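Local coordinates for haloacid dehalogenase domain protein hydrolase (Planctomyces limnophilus, PDB 4OVY) that probably acts as a hydrolase of the haloacid dehalogenase family, perhaps a phosphatase, and binds a calcium ion in the crystal, at residues A[43-48]-A[171-176]. Numbering follows the deposited sequence.
Sequences NDGTLW and WAKEVY. With CA (calcium ion), chain J; EDO (1,2-ethanediol), chain H.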
loop_
_atom_site.group_PDB
_atom_site.type_symbol
_atom_site.label_atom_id
_atom_site.label_comp_id
_atom_site.label_asym_id
_atom_site.label_seq_id
_atom_site.Cartn_x
_atom_site.Cartn_y
_atom_site.Cartn_z
ATOM N N ASN A 43 1.911 -9.780 -12.986
ATOM C CA ASN A 43 0.639 -10.212 -13.567
ATOM C C ASN A 43 0.799 -10.652 -15.029
ATOM O O ASN A 43 0.768 -11.844 -15.330
ATOM C CB ASN A 43 -0.415 -9.100 -13.443
ATOM C CG ASN A 43 -1.803 -9.553 -13.884
ATOM O OD1 ASN A 43 -2.185 -10.713 -13.698
ATOM N ND2 ASN A 43 -2.564 -8.638 -14.469
ATOM N N ASP A 44 0.992 -9.687 -15.926
ATOM C CA ASP A 44 1.137 -9.975 -17.362
ATOM C C ASP A 44 2.247 -11.004 -17.590
ATOM O O ASP A 44 3.375 -10.775 -17.198
ATOM C CB ASP A 44 1.491 -8.703 -18.138
ATOM C CG ASP A 44 0.408 -7.638 -18.077
ATOM O OD1 ASP A 44 -0.792 -7.964 -17.939
ATOM O OD2 ASP A 44 0.769 -6.452 -18.187
ATOM N N GLY A 45 1.917 -12.135 -18.206
ATOM C CA GLY A 45 2.905 -13.152 -18.552
ATOM C C GLY A 45 3.309 -14.067 -17.410
ATOM O O GLY A 45 4.067 -15.016 -17.615
ATOM N N THR A 46 2.818 -13.775 -16.205
ATOM C CA THR A 46 3.143 -14.549 -15.015
ATOM C C THR A 46 1.882 -15.247 -14.485
ATOM O O THR A 46 1.912 -16.448 -14.220
ATOM C CB THR A 46 3.777 -13.644 -13.947
ATOM O OG1 THR A 46 5.065 -13.207 -14.405
ATOM C CG2 THR A 46 3.947 -14.377 -12.621
ATOM N N LEU A 47 0.795 -14.492 -14.330
ATOM C CA LEU A 47 -0.501 -15.024 -13.895
ATOM C C LEU A 47 -1.491 -15.211 -15.047
ATOM O O LEU A 47 -2.430 -16.003 -14.939
ATOM C CB LEU A 47 -1.127 -14.099 -12.849
ATOM C CG LEU A 47 -0.386 -13.949 -11.517
ATOM C CD1 LEU A 47 -1.118 -13.007 -10.576
ATOM C CD2 LEU A 47 -0.197 -15.308 -10.848
ATOM N N TRP A 48 -1.313 -14.455 -16.129
ATOM C CA TRP A 48 -2.197 -14.550 -17.282
ATOM C C TRP A 48 -1.490 -14.158 -18.576
ATOM O O TRP A 48 -0.358 -13.680 -18.558
ATOM C CB TRP A 48 -3.469 -13.721 -17.060
ATOM C CG TRP A 48 -3.337 -12.229 -17.187
ATOM C CD1 TRP A 48 -2.191 -11.482 -17.139
ATOM C CD2 TRP A 48 -4.413 -11.294 -17.342
ATOM N NE1 TRP A 48 -2.491 -10.151 -17.273
ATOM C CE2 TRP A 48 -3.845 -10.007 -17.393
ATOM C CE3 TRP A 48 -5.803 -11.421 -17.439
ATOM C CZ2 TRP A 48 -4.615 -8.862 -17.543
ATOM C CZ3 TRP A 48 -6.565 -10.275 -17.592
ATOM C CH2 TRP A 48 -5.970 -9.016 -17.647
ATOM N N TRP A 171 -11.112 -6.620 -10.777
ATOM C CA TRP A 171 -11.375 -8.051 -10.985
ATOM C C TRP A 171 -10.397 -9.011 -10.288
ATOM O O TRP A 171 -10.645 -10.224 -10.251
ATOM C CB TRP A 171 -11.410 -8.350 -12.491
ATOM C CG TRP A 171 -10.200 -7.862 -13.227
ATOM C CD1 TRP A 171 -10.033 -6.637 -13.815
ATOM C CD2 TRP A 171 -8.987 -8.577 -13.441
ATOM N NE1 TRP A 171 -8.786 -6.546 -14.382
ATOM C CE2 TRP A 171 -8.119 -7.722 -14.166
ATOM C CE3 TRP A 171 -8.540 -9.852 -13.089
ATOM C CZ2 TRP A 171 -6.838 -8.112 -14.550
ATOM C CZ3 TRP A 171 -7.262 -10.239 -13.473
ATOM C CH2 TRP A 171 -6.427 -9.372 -14.194
ATOM N N ALA A 172 -9.305 -8.490 -9.732
ATOM C CA ALA A 172 -8.236 -9.350 -9.192
ATOM C C ALA A 172 -8.682 -10.196 -7.994
ATOM O O ALA A 172 -8.179 -11.313 -7.790
ATOM C CB ALA A 172 -7.001 -8.518 -8.832
ATOM N N LYS A 173 -9.621 -9.682 -7.200
ATOM C CA LYS A 173 -10.096 -10.436 -6.044
ATOM C C LYS A 173 -10.889 -11.646 -6.500
ATOM O O LYS A 173 -10.631 -12.754 -6.031
ATOM C CB LYS A 173 -10.934 -9.585 -5.102
ATOM C CG LYS A 173 -11.069 -10.202 -3.717
ATOM C CD LYS A 173 -12.078 -9.429 -2.886
ATOM C CE LYS A 173 -13.493 -9.943 -3.099
ATOM N NZ LYS A 173 -13.819 -11.017 -2.119
ATOM N N GLU A 174 -11.837 -11.442 -7.415
ATOM C CA GLU A 174 -12.633 -12.555 -7.942
ATOM C C GLU A 174 -11.768 -13.589 -8.660
ATOM O O GLU A 174 -11.973 -14.793 -8.505
ATOM C CB GLU A 174 -13.703 -12.054 -8.912
ATOM C CG GLU A 174 -14.634 -13.147 -9.434
ATOM C CD GLU A 174 -15.281 -12.813 -10.777
ATOM O OE1 GLU A 174 -15.371 -11.614 -11.136
ATOM O OE2 GLU A 174 -15.703 -13.760 -11.483
ATOM N N VAL A 175 -10.818 -13.115 -9.457
ATOM C CA VAL A 175 -10.080 -13.982 -10.375
ATOM C C VAL A 175 -8.894 -14.663 -9.700
ATOM O O VAL A 175 -8.700 -15.868 -9.872
ATOM C CB VAL A 175 -9.623 -13.196 -11.627
ATOM C CG1 VAL A 175 -8.716 -14.041 -12.510
ATOM C CG2 VAL A 175 -10.841 -12.718 -12.417
ATOM N N TYR A 176 -8.114 -13.894 -8.940
ATOM C CA TYR A 176 -6.892 -14.394 -8.292
ATOM C C TYR A 176 -7.010 -14.586 -6.784
ATOM O O TYR A 176 -6.107 -15.161 -6.168
ATOM C CB TYR A 176 -5.724 -13.417 -8.526
ATOM C CG TYR A 176 -5.304 -13.228 -9.963
ATOM C CD1 TYR A 176 -5.126 -14.316 -10.814
ATOM C CD2 TYR A 176 -5.036 -11.955 -10.466
ATOM C CE1 TYR A 176 -4.716 -14.140 -12.126
ATOM C CE2 TYR A 176 -4.627 -11.770 -11.780
ATOM C CZ TYR A 176 -4.467 -12.862 -12.605
ATOM O OH TYR A 176 -4.056 -12.690 -13.903
HETATM CA CA CA J . 5.569 -9.664 -17.084
HETATM C C1 EDO H . 2.822 -4.155 -18.444
HETATM O O1 EDO H . 3.082 -5.411 -17.797
HETATM C C2 EDO H . 4.133 -3.459 -18.790
HETATM O O2 EDO H . 5.060 -3.590 -17.704
HETATM O O HOH W 1 7.568 -7.956 -16.073
HETATM O O HOH W 2 5.613 -8.770 -18.970
#
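One face of the Trp-48 indole receives three groups side by side: the phenol oxygen of Tyr-176, the amide OD1 of Asn-43 and the CH2 corner of Trp-171, each displaced toward the rim; Asp-44 CA lies in plane at its edge. The two indoles approach from opposite directions and meet through their six-membered rings, tilted by 32° with centroids 4.6 Å apart, and Trp-48 CH2 comes within 3.3 Å of Trp-171 CZ2. Val-175 CB lies at the edge of the Trp-171 ring. Leu-47 CD1 stands over the centre of one face of Tyr-176, 3.8 Å from the ring centroid, in a CH-pi contact, and Val-175 CG1 lies over the opposite face, nearer the rim. A chi1 of -173° sets the Asn-43 amide beside the Tyr-176 hydroxyl, its plane nearly perpendicular to the phenol ring, and OD1 takes a weak hydrogen bond from Tyr-176 OH at 2.7 Å.

Trp-48 links this aromatic cluster to a metal-site residue, in a loop consistent with the DxDx(T/V) motif of HAD enzymes. Its NE1 donates in the ring plane to the anti lone pair of Asp-44 OD1 (2.8 Å), limiting rotation of a carboxylate whose OD2 accepts from ethanediol O1; the backbone O of Asp-44 binds calcium alongside Asp-42 and Asn-234. Asn-43 O accepts from the amides of Thr-46 and Leu-47.

The loop leaves strand 38-41, whose parallel neighbour 156-161 supplies Ser-161 beside Asn-43 and Ile-159 beside Leu-47 and Tyr-176. Met-143 packs on Leu-47, and Leu-144 and Leu-147 on Tyr-176, so helix 141-152 covers the buried contact that joins the metal loop to helix 172-176.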